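PDB 4RNZ: conserved hypothetical secreted protein from Helicobacter pylori, which probably acts as a zinc-dependent M23-family endopeptidase on peptidoglycan and takes part in determining cell shape. Local coordinates for residues 258-263 with 304-309; 115-120 with 151-156; 235-240 with 279-284; 251-256 with 265-270; 37-42 with 58-63. One frame throughout, in Å; residues are numbered along the deposited sequence.

Contact 1: residues 258-263 with 304-309; sequences NELRLV and VYKNSR
Glu259 meets Asn307 first through its backbone: Glu259 O accepts a nearly straight hydrogen bond (173°) from Asn307 N at 2.9 Å. A water that donates to Glu259 O and accepts from Ser308 N ties the same oxygen to the type I' turn of Lys306 to Arg309. Asparagine suits such a turn because it tolerates a positive phi. CG of Glu259 is wedged between its own backbone N and carbonyl carbon (chi1 68°), and the chain runs beside Lys306, CG to CG 3.9 Å. Asn307 OD1 presses on Glu259 CB at 3.1 Å, while a second water links Glu259 OE2 to Asn307 ND2. Leu260 shares a face of the sheet with Lys306 and lays CD2 against its CB at 3.8 Å, using the aliphatic part of a lysine whose NZ goes on to Gly176 O. These segments are neighbouring antiparallel strands of the M23 peptidase sheet, and strand 299-306 also bears the zinc ligand His301. On the opposite face Arg261 and Tyr305 form a hydrogen-bonded pair, with Tyr305 N giving to Arg261 O at 2.8 Å. The arginine chain bends only near its end, so that the guanidinium lies flat over the tyrosine ring, planes 26° apart, with NH1 above the centre of the ring. This is a cation-pi stack, and salt bridges from Arg261 to Glu38 and Glu254 fix the rotation of the group. Leu262 packs loosely on Val304, CD2 to CG2 4.4 Å. Val263 returns to the tyrosine side, its CG2 3.8 Å from Tyr305 CE1.

Contact 2: residues 115-120 with 151-156; sequences ANQLMN and FGQPTI
Gln153 meets Gln117 of the helix amide to amide: Gln153 OE1 accepts a hydrogen bond from Gln117 NE2 at 3.0 Å, with the two amide planes only 28° apart. Glutamine suits both places, since one chain offers N-H groups and the other a carbonyl at the end of a long, adjustable arm. Pro154 follows and supplies its backbone oxygen, 2.8 Å from Gln117 NE2. Here the donor stands 41° out of the carbonyl plane, yet both acceptors lie in the plane of the Gln117 amide, so its two N-H bonds are spent within one flat arrangement that fixes how the amide is turned. Pro154 O has a further donor in Arg309 NH1. The proline ring adds an apolar flank, CG lying 3.8 Å from Gln117 NE2. Thr155 turns to the other side of the strand and touches Thr142. At Ile156 the chain faces the helix again: CD1 rests on Gln117 CB at 3.7 Å and on the backbone of Leu118. A water completes the grip on the glutamine, donating to Gln117 OE1 at 2.7 Å and accepting from Ile156 N at 2.9 Å, so all the polar atoms of this buried side chain are engaged. The pattern is that of an alpha helix lying across a beta sheet: helix 112-121 packs on strand 153-163 in the second Csd3 domain, the local axes 9.4 Å apart and crossing at -41°.

Contact 3: residues 235-240 with 279-284; sequences ASDGRV and FVKKGQ
Gly238 and Val280 pair through two backbone hydrogen bonds, Val280 N to Gly238 O at 2.8 Å and Gly238 N to Val280 O at 3.0 Å. Extended backbone angles with a positive phi are easy for a glycine, and in the absence of a side chain Val280 CG2 settles over its main chain, 3.6 Å from Gly238 O. Past the short strand the pairing is continued by a side chain: Asp237 OD1 uses its anti lone pair to take Lys282 N at 2.8 Å, nearly straight at 169°. Aspartate is short enough to imitate a backbone carbonyl here. Within the type II turn from Lys281 to Gln284, Gln284 OE1 holds Lys281 N, and Gly283 occupies the third position, where glycine is favoured.

Arg239 and Phe279 make a CH-pi contact. With CG anti to the backbone N (chi1 -164°), the arginine stretches out over one face of the ring, CD lying 3.6 Å above the plane toward its rim and NE 3.6 Å from Phe279 CE1. The guanidinium is inclined 23° to the ring, and NE is anchored on Gly277 O.

On the face of Val280, Val240 CG2 meets Val280 CG1 at 3.9 Å, the two side chains crossing at about a right angle. The methylenes of Lys282 run past Ala235 O, on the way to a bond between NZ and Leu190 O. Altogether this is a short antiparallel pairing in which strand 279-280 joins strand 238-243 in the sheet of the M23 peptidase domain.

Contact 4: residues 251-256 with 265-270; sequences KVVEIH and AHMSAF
Lys251 O receives a hydrogen bond from Met267 N at 3.0 Å, nearly straight at 173°, where the second strand turns corners at His266 and Ser268. This is the open end of the beta hairpin of strands 252-257 and 260-267 in the M23 peptidase sheet. On one face the small Ala265 suits close packing, its CB 4.0 Å from Val252 CG2. On the other, Val253 puts CG2 into a corner between two larger side chains: Met267 CE at 3.6 Å and Phe270 CD1 also at 3.6 Å. The straight, unbranched chain of the methionine lets its methyl end reach across to this valine. His266 turns away from strand 252-257, and its ring lies beside the zinc site; with NE2 bonded to Glu34 and ND1 to Thr292 O, it is a second-shell residue that holds the first-shell ligand Glu34. Phe270 reaches back over the first strand, with Val252 N in the plane of its ring at the edge. Its CZ touches Lys251 CB at 3.5 Å, and the lysine's methylenes continue past the ring. Fully stretched, that chain carries Lys251 NZ to Ser268 O, 3.1 Å away and 49° above the carbonyl plane.

Contact 5: residues 37-42 with 58-63; sequences AEIQSN and ALIPIS
Ile39 and Ile60 meet methyl to methyl, CG2 to CG2 at 3.8 Å, and Ile39 CD1 touches the same Ile60 CG2 at 3.9 Å. Ile62 supplies the second partner: its CG2 lies 3.9 Å from Ile39 CG1. In Ile62 the CG1 branch takes the position between backbone N and carbonyl carbon (chi1 53°), which sends the longer arm away and presents CG2 to Ile39. Branched isoleucines suit this place because each offers a methyl close to the backbone. Beside the apolar patch one water joins the two chains, donating to Glu38 O at 3.0 Å and to Pro61 O at 2.9 Å and accepting from Gln40 N at 2.9 Å.

A second shell positions these groups. Ile68 of strand 66-73 touches both Ile39 and Ile62, and Trp6 touches Ile39 and Ile60. Glu38 turns its carboxylate away from strand 55-61, OE1 to Tyr249 OH and OE2 in a salt bridge to Arg261 of the peptidase domain. The loop 37-42 directly follows helix 30-36, which carries the zinc ligand Glu34. A glutamate of the N-terminal domain among the zinc ligands is consistent with a latent form of the enzyme.

With no direct hydrogen bond between the segments, the loop is held on the strand end by methyl packing and a shared water, while the Glu38 carboxylate is engaged by Tyr249 and Arg261, its charge probably largely balanced there.

From the N terminus, contact 5 closes first, joining the loop after helix 30-36 to the end of strand 55-61 in the N-terminal domain. Contact 2 follows in series and brings helix 112-121 onto strand 153-163 of the second domain. The remaining three interlock within the M23 domain. Contact 3 closes a long loop from 235 to 284, and contact 4 is nested inside it. Contact 1 crosses both, its segments alternating with theirs, and all three reach one sheet. Contact 1 also touches contact 2 through its turn and contact 5 through its arginine-tyrosine face, tying the M23 domain to the other two.

Contact 1: residues 258-263 with 304-309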
# COMPACT_ATOMS: atom_id res chain seq x y z
N ASN A 258 4.20 -9.77 -5.77
CA ASN A 258 3.03 -9.16 -6.39
C ASN A 258 2.90 -7.72 -5.87
O ASN A 258 3.86 -6.98 -5.92
CB ASN A 258 1.78 -10.00 -6.16
CG ASN A 258 1.91 -11.42 -6.73
OD1 ASN A 258 2.79 -11.70 -7.53
ND2 ASN A 258 1.02 -12.29 -6.32
N GLU A 259 1.74 -7.33 -5.33
CA GLU A 259 1.57 -5.96 -4.83
C GLU A 259 2.00 -5.77 -3.36
O GLU A 259 1.80 -4.69 -2.79
CB GLU A 259 0.14 -5.47 -5.07
CG GLU A 259 -0.98 -6.13 -4.27
CD GLU A 259 -1.60 -7.34 -4.98
OE1 GLU A 259 -0.86 -8.33 -5.19
OE2 GLU A 259 -2.82 -7.32 -5.29
N LEU A 260 2.62 -6.79 -2.77
CA LEU A 260 3.13 -6.69 -1.41
C LEU A 260 4.59 -6.32 -1.29
O LEU A 260 5.46 -6.78 -2.04
CB LEU A 260 2.88 -7.98 -0.60
CG LEU A 260 1.45 -8.47 -0.32
CD1 LEU A 260 1.43 -9.67 0.64
CD2 LEU A 260 0.54 -7.38 0.23
N ARG A 261 4.86 -5.52 -0.27
CA ARG A 261 6.19 -5.33 0.24
C ARG A 261 6.20 -5.72 1.73
O ARG A 261 5.40 -5.22 2.52
CB ARG A 261 6.55 -3.87 0.05
CG ARG A 261 7.92 -3.42 0.51
CD ARG A 261 8.04 -1.90 0.23
NE ARG A 261 8.75 -1.36 1.34
CZ ARG A 261 8.32 -0.49 2.24
NH1 ARG A 261 7.14 0.14 2.16
NH2 ARG A 261 9.13 -0.24 3.23
N LEU A 262 7.13 -6.60 2.08
CA LEU A 262 7.21 -7.18 3.43
C LEU A 262 8.52 -6.74 4.06
O LEU A 262 9.59 -6.91 3.48
CB LEU A 262 7.10 -8.72 3.37
CG LEU A 262 5.76 -9.28 2.85
CD1 LEU A 262 5.80 -9.49 1.34
CD2 LEU A 262 5.40 -10.60 3.50
N VAL A 263 8.43 -6.19 5.27
CA VAL A 263 9.57 -5.55 5.94
C VAL A 263 9.91 -6.29 7.23
O VAL A 263 9.03 -6.54 8.02
CB VAL A 263 9.21 -4.09 6.28
CG1 VAL A 263 10.22 -3.45 7.22
CG2 VAL A 263 9.06 -3.30 4.99
N VAL A 304 3.89 -5.09 6.54
CA VAL A 304 3.34 -5.47 5.27
C VAL A 304 2.67 -4.26 4.64
O VAL A 304 1.92 -3.55 5.30
CB VAL A 304 2.36 -6.64 5.38
CG1 VAL A 304 1.79 -7.00 4.00
CG2 VAL A 304 3.06 -7.86 5.99
N TYR A 305 2.98 -4.06 3.36
CA TYR A 305 2.45 -2.95 2.53
C TYR A 305 1.77 -3.53 1.30
O TYR A 305 2.40 -4.25 0.54
CB TYR A 305 3.59 -2.06 2.06
CG TYR A 305 4.23 -1.36 3.22
CD1 TYR A 305 5.21 -1.99 3.97
CD2 TYR A 305 3.82 -0.08 3.59
CE1 TYR A 305 5.75 -1.37 5.09
CE2 TYR A 305 4.38 0.56 4.69
CZ TYR A 305 5.33 -0.11 5.43
OH TYR A 305 5.89 0.48 6.52
N LYS A 306 0.48 -3.23 1.12
CA LYS A 306 -0.25 -3.62 -0.08
C LYS A 306 -0.45 -2.38 -0.95
O LYS A 306 -1.12 -1.46 -0.52
CB LYS A 306 -1.62 -4.20 0.27
CG LYS A 306 -2.44 -4.61 -0.95
CD LYS A 306 -3.79 -5.22 -0.59
CE LYS A 306 -4.67 -5.42 -1.83
NZ LYS A 306 -5.90 -6.23 -1.56
N ASN A 307 0.10 -2.38 -2.16
CA ASN A 307 -0.06 -1.25 -3.09
C ASN A 307 0.44 0.05 -2.45
O ASN A 307 -0.18 1.11 -2.58
CB ASN A 307 -1.51 -1.14 -3.56
CG ASN A 307 -1.87 -2.21 -4.57
OD1 ASN A 307 -1.04 -2.57 -5.38
ND2 ASN A 307 -3.09 -2.72 -4.53
N SER A 308 1.53 -0.09 -1.71
CA SER A 308 2.24 1.00 -1.04
C SER A 308 1.67 1.38 0.33
O SER A 308 2.31 2.12 1.07
CB SER A 308 2.36 2.23 -1.97
OG SER A 308 1.20 3.05 -1.81
N ARG A 309 0.50 0.87 0.69
CA ARG A 309 -0.15 1.24 1.93
C ARG A 309 0.05 0.18 3.02
O ARG A 309 -0.13 -1.00 2.77
CB ARG A 309 -1.63 1.45 1.69
CG ARG A 309 -1.92 2.63 0.76
CD ARG A 309 -3.40 2.77 0.49
NE ARG A 309 -3.88 1.72 -0.40
CZ ARG A 309 -4.00 1.83 -1.73
NH1 ARG A 309 -3.68 2.95 -2.39
NH2 ARG A 309 -4.46 0.80 -2.42
O HOH W 1 -4.04 -5.14 -6.48
O HOH W 2 3.28 -2.39 -1.44

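Contact 2: residues 115-120 with 151-156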
# COMPACT_ATOMS: atom_id res chain seq x y z
N ALA A 115 -2.98 -0.26 -13.62
CA ALA A 115 -2.82 -1.43 -14.49
C ALA A 115 -2.16 -2.55 -13.71
O ALA A 115 -2.63 -3.69 -13.73
CB ALA A 115 -2.01 -1.05 -15.71
N ASN A 116 -1.10 -2.24 -12.97
CA ASN A 116 -0.41 -3.25 -12.13
C ASN A 116 -1.30 -3.83 -11.04
O ASN A 116 -1.22 -5.03 -10.74
CB ASN A 116 0.81 -2.66 -11.42
CG ASN A 116 1.93 -2.29 -12.34
OD1 ASN A 116 2.01 -2.75 -13.49
ND2 ASN A 116 2.84 -1.48 -11.83
N GLN A 117 -2.11 -2.97 -10.41
CA GLN A 117 -3.07 -3.43 -9.41
C GLN A 117 -4.07 -4.42 -10.00
O GLN A 117 -4.38 -5.43 -9.38
CB GLN A 117 -3.86 -2.28 -8.81
CG GLN A 117 -3.04 -1.44 -7.88
CD GLN A 117 -3.84 -0.38 -7.14
OE1 GLN A 117 -5.06 -0.37 -7.12
NE2 GLN A 117 -3.13 0.51 -6.51
N LEU A 118 -4.56 -4.15 -11.21
CA LEU A 118 -5.48 -5.10 -11.86
C LEU A 118 -4.82 -6.44 -12.19
O LEU A 118 -5.42 -7.48 -11.95
CB LEU A 118 -6.12 -4.52 -13.12
CG LEU A 118 -7.30 -5.40 -13.55
CD1 LEU A 118 -8.57 -5.07 -12.79
CD2 LEU A 118 -7.52 -5.29 -15.03
N MET A 119 -3.62 -6.42 -12.76
CA MET A 119 -2.90 -7.63 -13.09
C MET A 119 -2.73 -8.45 -11.82
O MET A 119 -3.01 -9.65 -11.79
CB MET A 119 -1.52 -7.33 -13.68
CG MET A 119 -1.46 -6.50 -14.96
SD MET A 119 -2.52 -7.02 -16.33
CE MET A 119 -4.01 -6.13 -15.94
N ASN A 120 -2.32 -7.79 -10.75
CA ASN A 120 -2.10 -8.45 -9.47
C ASN A 120 -3.38 -9.01 -8.85
O ASN A 120 -3.36 -10.10 -8.30
CB ASN A 120 -1.35 -7.52 -8.50
CG ASN A 120 0.14 -7.47 -8.78
OD1 ASN A 120 0.76 -8.49 -9.08
ND2 ASN A 120 0.74 -6.27 -8.65
N PHE A 151 -1.70 11.57 -5.37
CA PHE A 151 -0.53 11.03 -4.70
C PHE A 151 -0.81 9.60 -4.26
O PHE A 151 -1.96 9.19 -4.17
CB PHE A 151 -0.15 11.89 -3.48
CG PHE A 151 -1.12 11.79 -2.35
CD1 PHE A 151 -2.25 12.57 -2.32
CD2 PHE A 151 -0.90 10.91 -1.31
CE1 PHE A 151 -3.16 12.45 -1.29
CE2 PHE A 151 -1.78 10.81 -0.26
CZ PHE A 151 -2.91 11.58 -0.26
N GLY A 152 0.26 8.87 -3.95
CA GLY A 152 0.13 7.50 -3.49
C GLY A 152 -0.36 6.64 -4.66
O GLY A 152 -0.03 6.90 -5.80
N GLN A 153 -1.19 5.67 -4.37
CA GLN A 153 -1.66 4.77 -5.42
C GLN A 153 -3.16 4.82 -5.42
O GLN A 153 -3.78 5.21 -4.44
CB GLN A 153 -1.17 3.32 -5.16
CG GLN A 153 0.33 3.09 -5.46
CD GLN A 153 0.67 1.63 -5.78
OE1 GLN A 153 -0.12 0.89 -6.37
NE2 GLN A 153 1.86 1.21 -5.41
N PRO A 154 -3.77 4.37 -6.52
CA PRO A 154 -5.21 4.27 -6.52
C PRO A 154 -5.70 3.10 -5.68
O PRO A 154 -4.90 2.26 -5.22
CB PRO A 154 -5.54 4.06 -8.01
CG PRO A 154 -4.33 3.42 -8.58
CD PRO A 154 -3.17 4.04 -7.83
N THR A 155 -7.00 3.07 -5.47
CA THR A 155 -7.64 2.00 -4.77
C THR A 155 -8.77 1.46 -5.66
O THR A 155 -9.67 2.24 -6.06
CB THR A 155 -8.19 2.48 -3.42
OG1 THR A 155 -7.10 2.97 -2.63
CG2 THR A 155 -8.86 1.37 -2.66
N ILE A 156 -8.71 0.16 -5.98
CA ILE A 156 -9.80 -0.48 -6.72
C ILE A 156 -10.93 -0.83 -5.80
O ILE A 156 -10.74 -1.58 -4.85
CB ILE A 156 -9.30 -1.76 -7.42
CG1 ILE A 156 -8.32 -1.38 -8.53
CG2 ILE A 156 -10.48 -2.58 -7.94
CD1 ILE A 156 -7.58 -2.57 -9.12
O HOH W 3 -6.47 -1.50 -5.10

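Contact 3: residues 235-240 with 279-284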
# COMPACT_ATOMS: atom_id res chain seq x y z
N ALA A 235 8.01 -14.71 5.54
CA ALA A 235 6.60 -15.05 5.65
C ALA A 235 6.01 -15.46 4.32
O ALA A 235 4.87 -15.94 4.29
CB ALA A 235 5.82 -13.88 6.19
N SER A 236 6.76 -15.23 3.23
CA SER A 236 6.29 -15.50 1.89
C SER A 236 7.44 -15.76 0.92
O SER A 236 8.61 -15.54 1.23
CB SER A 236 5.51 -14.30 1.34
OG SER A 236 6.41 -13.21 1.10
N ASP A 237 7.07 -16.21 -0.27
CA ASP A 237 7.97 -16.16 -1.41
C ASP A 237 8.17 -14.72 -1.74
O ASP A 237 7.34 -13.86 -1.38
CB ASP A 237 7.36 -16.82 -2.65
CG ASP A 237 7.26 -18.33 -2.55
OD1 ASP A 237 7.69 -18.93 -1.54
OD2 ASP A 237 6.73 -18.89 -3.52
N GLY A 238 9.25 -14.44 -2.46
CA GLY A 238 9.41 -13.11 -3.06
C GLY A 238 10.83 -12.81 -3.45
O GLY A 238 11.68 -13.71 -3.50
N ARG A 239 11.08 -11.53 -3.70
CA ARG A 239 12.41 -11.06 -4.10
C ARG A 239 12.88 -9.95 -3.19
O ARG A 239 12.12 -9.02 -2.89
CB ARG A 239 12.40 -10.56 -5.55
CG ARG A 239 13.80 -10.43 -6.13
CD ARG A 239 13.77 -10.08 -7.61
NE ARG A 239 15.13 -10.05 -8.17
CZ ARG A 239 15.40 -9.76 -9.45
NH1 ARG A 239 14.42 -9.49 -10.30
NH2 ARG A 239 16.67 -9.75 -9.87
N VAL A 240 14.12 -10.04 -2.74
CA VAL A 240 14.69 -9.02 -1.87
C VAL A 240 14.85 -7.72 -2.65
O VAL A 240 15.46 -7.71 -3.69
CB VAL A 240 16.05 -9.44 -1.32
CG1 VAL A 240 16.66 -8.33 -0.45
CG2 VAL A 240 15.91 -10.70 -0.51
N PHE A 279 16.01 -14.24 -4.81
CA PHE A 279 14.69 -14.82 -4.69
C PHE A 279 14.66 -15.64 -3.40
O PHE A 279 15.60 -16.41 -3.14
CB PHE A 279 14.36 -15.67 -5.90
CG PHE A 279 14.05 -14.85 -7.12
CD1 PHE A 279 15.08 -14.27 -7.85
CD2 PHE A 279 12.74 -14.64 -7.52
CE1 PHE A 279 14.81 -13.50 -8.97
CE2 PHE A 279 12.46 -13.88 -8.64
CZ PHE A 279 13.49 -13.30 -9.36
N VAL A 280 13.62 -15.44 -2.59
CA VAL A 280 13.43 -16.21 -1.34
C VAL A 280 12.15 -17.02 -1.34
O VAL A 280 11.19 -16.69 -2.02
CB VAL A 280 13.41 -15.30 -0.09
CG1 VAL A 280 14.62 -14.37 -0.07
CG2 VAL A 280 12.12 -14.50 -0.03
N LYS A 281 12.13 -18.09 -0.53
CA LYS A 281 10.95 -18.92 -0.42
C LYS A 281 10.32 -18.70 0.93
O LYS A 281 11.01 -18.41 1.90
CB LYS A 281 11.31 -20.39 -0.58
CG LYS A 281 11.51 -20.82 -2.01
CD LYS A 281 11.53 -22.34 -2.08
CE LYS A 281 11.95 -22.84 -3.45
NZ LYS A 281 11.00 -22.38 -4.50
N LYS A 282 9.00 -18.86 0.98
CA LYS A 282 8.33 -18.85 2.24
C LYS A 282 9.02 -19.88 3.15
O LYS A 282 9.27 -21.00 2.72
CB LYS A 282 6.85 -19.19 2.05
CG LYS A 282 6.08 -19.21 3.36
CD LYS A 282 4.60 -18.97 3.19
CE LYS A 282 3.87 -20.25 2.89
NZ LYS A 282 2.40 -20.00 2.97
N GLY A 283 9.37 -19.46 4.36
CA GLY A 283 10.00 -20.34 5.35
C GLY A 283 11.50 -20.29 5.36
O GLY A 283 12.15 -20.87 6.22
N GLN A 284 12.09 -19.61 4.38
CA GLN A 284 13.54 -19.54 4.29
C GLN A 284 14.07 -18.59 5.36
O GLN A 284 13.49 -17.53 5.57
CB GLN A 284 13.89 -19.01 2.92
CG GLN A 284 15.37 -18.86 2.62
CD GLN A 284 15.57 -18.47 1.18
OE1 GLN A 284 14.76 -18.78 0.33
NE2 GLN A 284 16.66 -17.83 0.90

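Contact 4: residues 251-256 with 265-270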
# COMPACT_ATOMS: atom_id res chain seq x y z
N LYS A 251 19.07 -2.92 11.02
CA LYS A 251 19.18 -3.82 9.87
C LYS A 251 17.81 -4.32 9.45
O LYS A 251 17.03 -4.78 10.28
CB LYS A 251 20.10 -5.02 10.15
CG LYS A 251 21.57 -4.66 10.21
CD LYS A 251 22.47 -5.85 10.47
CE LYS A 251 23.78 -5.41 11.10
NZ LYS A 251 24.63 -6.60 11.31
N VAL A 252 17.55 -4.27 8.16
CA VAL A 252 16.25 -4.59 7.63
C VAL A 252 16.34 -5.26 6.25
O VAL A 252 17.24 -4.98 5.44
CB VAL A 252 15.36 -3.32 7.63
CG1 VAL A 252 16.05 -2.18 6.90
CG2 VAL A 252 14.01 -3.59 6.99
N VAL A 253 15.43 -6.18 6.02
CA VAL A 253 15.27 -6.82 4.72
C VAL A 253 13.86 -6.51 4.27
O VAL A 253 12.92 -6.56 5.07
CB VAL A 253 15.39 -8.36 4.83
CG1 VAL A 253 14.98 -9.04 3.52
CG2 VAL A 253 16.80 -8.75 5.24
N GLU A 254 13.73 -6.20 2.98
CA GLU A 254 12.46 -5.93 2.35
C GLU A 254 12.34 -6.90 1.20
O GLU A 254 13.28 -7.08 0.44
CB GLU A 254 12.38 -4.47 1.86
CG GLU A 254 12.66 -3.47 2.98
CD GLU A 254 12.32 -2.03 2.60
OE1 GLU A 254 11.94 -1.80 1.44
OE2 GLU A 254 12.45 -1.14 3.48
N ILE A 255 11.19 -7.55 1.13
CA ILE A 255 10.89 -8.54 0.12
C ILE A 255 9.61 -8.15 -0.59
O ILE A 255 8.65 -7.71 0.06
CB ILE A 255 10.74 -9.94 0.77
CG1 ILE A 255 12.12 -10.45 1.21
CG2 ILE A 255 10.07 -10.93 -0.18
CD1 ILE A 255 12.07 -11.46 2.35
N HIS A 256 9.58 -8.34 -1.91
CA HIS A 256 8.41 -8.02 -2.72
C HIS A 256 7.79 -9.25 -3.35
O HIS A 256 8.51 -10.15 -3.82
CB HIS A 256 8.79 -7.09 -3.87
CG HIS A 256 9.33 -5.78 -3.43
ND1 HIS A 256 10.57 -5.64 -2.86
CD2 HIS A 256 8.80 -4.54 -3.47
CE1 HIS A 256 10.79 -4.37 -2.56
NE2 HIS A 256 9.73 -3.68 -2.93
N ALA A 265 12.54 -5.90 10.32
CA ALA A 265 13.49 -4.92 10.85
C ALA A 265 13.99 -5.24 12.26
O ALA A 265 13.37 -6.00 13.00
CB ALA A 265 12.88 -3.52 10.83
N HIS A 266 15.09 -4.58 12.58
CA HIS A 266 15.84 -4.69 13.82
C HIS A 266 16.68 -5.96 13.89
O HIS A 266 16.89 -6.49 14.96
CB HIS A 266 14.92 -4.57 15.05
CG HIS A 266 14.13 -3.30 15.08
ND1 HIS A 266 14.72 -2.06 15.22
CD2 HIS A 266 12.80 -3.07 14.98
CE1 HIS A 266 13.79 -1.13 15.20
NE2 HIS A 266 12.62 -1.72 15.05
N MET A 267 17.18 -6.43 12.76
CA MET A 267 17.90 -7.68 12.74
C MET A 267 19.30 -7.50 13.34
O MET A 267 19.87 -6.42 13.27
CB MET A 267 18.03 -8.19 11.31
CG MET A 267 16.73 -8.53 10.63
SD MET A 267 17.07 -9.56 9.22
CE MET A 267 15.43 -9.53 8.53
N SER A 268 19.83 -8.56 13.95
CA SER A 268 21.22 -8.57 14.40
C SER A 268 22.11 -9.02 13.26
O SER A 268 23.29 -8.67 13.23
CB SER A 268 21.43 -9.44 15.65
OG SER A 268 20.94 -10.75 15.46
N ALA A 269 21.55 -9.73 12.29
CA ALA A 269 22.34 -10.25 11.17
C ALA A 269 21.45 -10.73 10.04
O ALA A 269 20.31 -11.17 10.29
CB ALA A 269 23.22 -11.41 11.65
N PHE A 270 21.96 -10.68 8.82
CA PHE A 270 21.29 -11.23 7.65
C PHE A 270 21.81 -12.64 7.41
O PHE A 270 22.93 -12.95 7.80
CB PHE A 270 21.60 -10.38 6.41
CG PHE A 270 21.32 -8.92 6.59
CD1 PHE A 270 20.02 -8.47 6.82
CD2 PHE A 270 22.35 -7.98 6.51
CE1 PHE A 270 19.75 -7.12 7.00
CE2 PHE A 270 22.09 -6.62 6.68
CZ PHE A 270 20.79 -6.19 6.92

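Contact 5: residues 37-42 with 58-63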
# COMPACT_ATOMS: atom_id res chain seq x y z
N ALA A 37 11.18 5.90 9.67
CA ALA A 37 11.93 5.09 8.71
C ALA A 37 11.15 4.77 7.44
O ALA A 37 11.71 4.21 6.52
CB ALA A 37 12.40 3.79 9.37
N GLU A 38 9.87 5.11 7.39
CA GLU A 38 9.05 4.74 6.23
C GLU A 38 8.82 5.85 5.20
O GLU A 38 7.83 5.82 4.46
CB GLU A 38 7.71 4.14 6.67
CG GLU A 38 7.79 2.66 7.03
CD GLU A 38 8.33 1.76 5.89
OE1 GLU A 38 9.04 0.76 6.18
OE2 GLU A 38 8.04 2.02 4.70
N ILE A 39 9.74 6.80 5.12
CA ILE A 39 9.70 7.79 4.06
C ILE A 39 10.15 7.08 2.80
O ILE A 39 11.30 6.64 2.70
CB ILE A 39 10.64 8.98 4.34
CG1 ILE A 39 10.27 9.69 5.64
CG2 ILE A 39 10.59 9.96 3.18
CD1 ILE A 39 11.30 10.73 6.03
N GLN A 40 9.27 6.93 1.82
CA GLN A 40 9.64 6.20 0.61
C GLN A 40 10.25 7.10 -0.44
O GLN A 40 9.87 8.27 -0.60
CB GLN A 40 8.42 5.45 0.06
CG GLN A 40 7.93 4.38 1.02
CD GLN A 40 9.04 3.40 1.41
OE1 GLN A 40 9.71 2.82 0.54
NE2 GLN A 40 9.25 3.21 2.71
N SER A 41 11.20 6.56 -1.19
CA SER A 41 11.75 7.33 -2.28
C SER A 41 10.62 7.61 -3.27
O SER A 41 9.63 6.89 -3.36
CB SER A 41 12.94 6.61 -2.94
OG SER A 41 12.50 5.53 -3.71
N ASN A 42 10.75 8.71 -4.00
CA ASN A 42 9.69 9.12 -4.91
C ASN A 42 8.38 9.65 -4.33
O ASN A 42 7.53 10.05 -5.10
CB ASN A 42 9.35 8.01 -5.91
CG ASN A 42 10.21 8.10 -7.13
OD1 ASN A 42 11.39 7.75 -7.10
ND2 ASN A 42 9.63 8.62 -8.21
N ALA A 58 8.34 21.73 6.63
CA ALA A 58 8.30 20.60 5.70
C ALA A 58 7.16 19.66 6.05
O ALA A 58 6.86 19.43 7.25
CB ALA A 58 9.61 19.86 5.72
N LEU A 59 6.54 19.12 5.00
CA LEU A 59 5.50 18.13 5.12
C LEU A 59 5.96 16.93 4.28
O LEU A 59 6.10 17.05 3.05
CB LEU A 59 4.16 18.66 4.64
CG LEU A 59 3.56 19.82 5.44
CD1 LEU A 59 2.33 20.34 4.71
CD2 LEU A 59 3.21 19.41 6.86
N ILE A 60 6.21 15.82 4.96
CA ILE A 60 6.82 14.64 4.36
C ILE A 60 5.95 13.42 4.67
O ILE A 60 5.83 13.01 5.83
CB ILE A 60 8.24 14.40 4.91
CG1 ILE A 60 9.15 15.62 4.65
CG2 ILE A 60 8.86 13.15 4.29
CD1 ILE A 60 10.42 15.62 5.51
N PRO A 61 5.29 12.85 3.65
CA PRO A 61 4.35 11.78 3.94
C PRO A 61 5.08 10.52 4.36
O PRO A 61 6.12 10.21 3.80
CB PRO A 61 3.68 11.53 2.58
CG PRO A 61 4.02 12.70 1.73
CD PRO A 61 5.33 13.20 2.23
N ILE A 62 4.55 9.82 5.36
CA ILE A 62 5.04 8.50 5.73
C ILE A 62 4.03 7.39 5.44
O ILE A 62 4.39 6.23 5.53
CB ILE A 62 5.55 8.42 7.19
CG1 ILE A 62 4.53 8.91 8.19
CG2 ILE A 62 6.84 9.22 7.37
CD1 ILE A 62 5.06 8.84 9.61
N SER A 63 2.79 7.73 5.14
CA SER A 63 1.79 6.77 4.67
C SER A 63 0.80 7.55 3.83
O SER A 63 1.04 8.73 3.53
CB SER A 63 1.08 6.09 5.85
OG SER A 63 0.20 6.98 6.53
O HOH W 4 6.50 7.64 2.44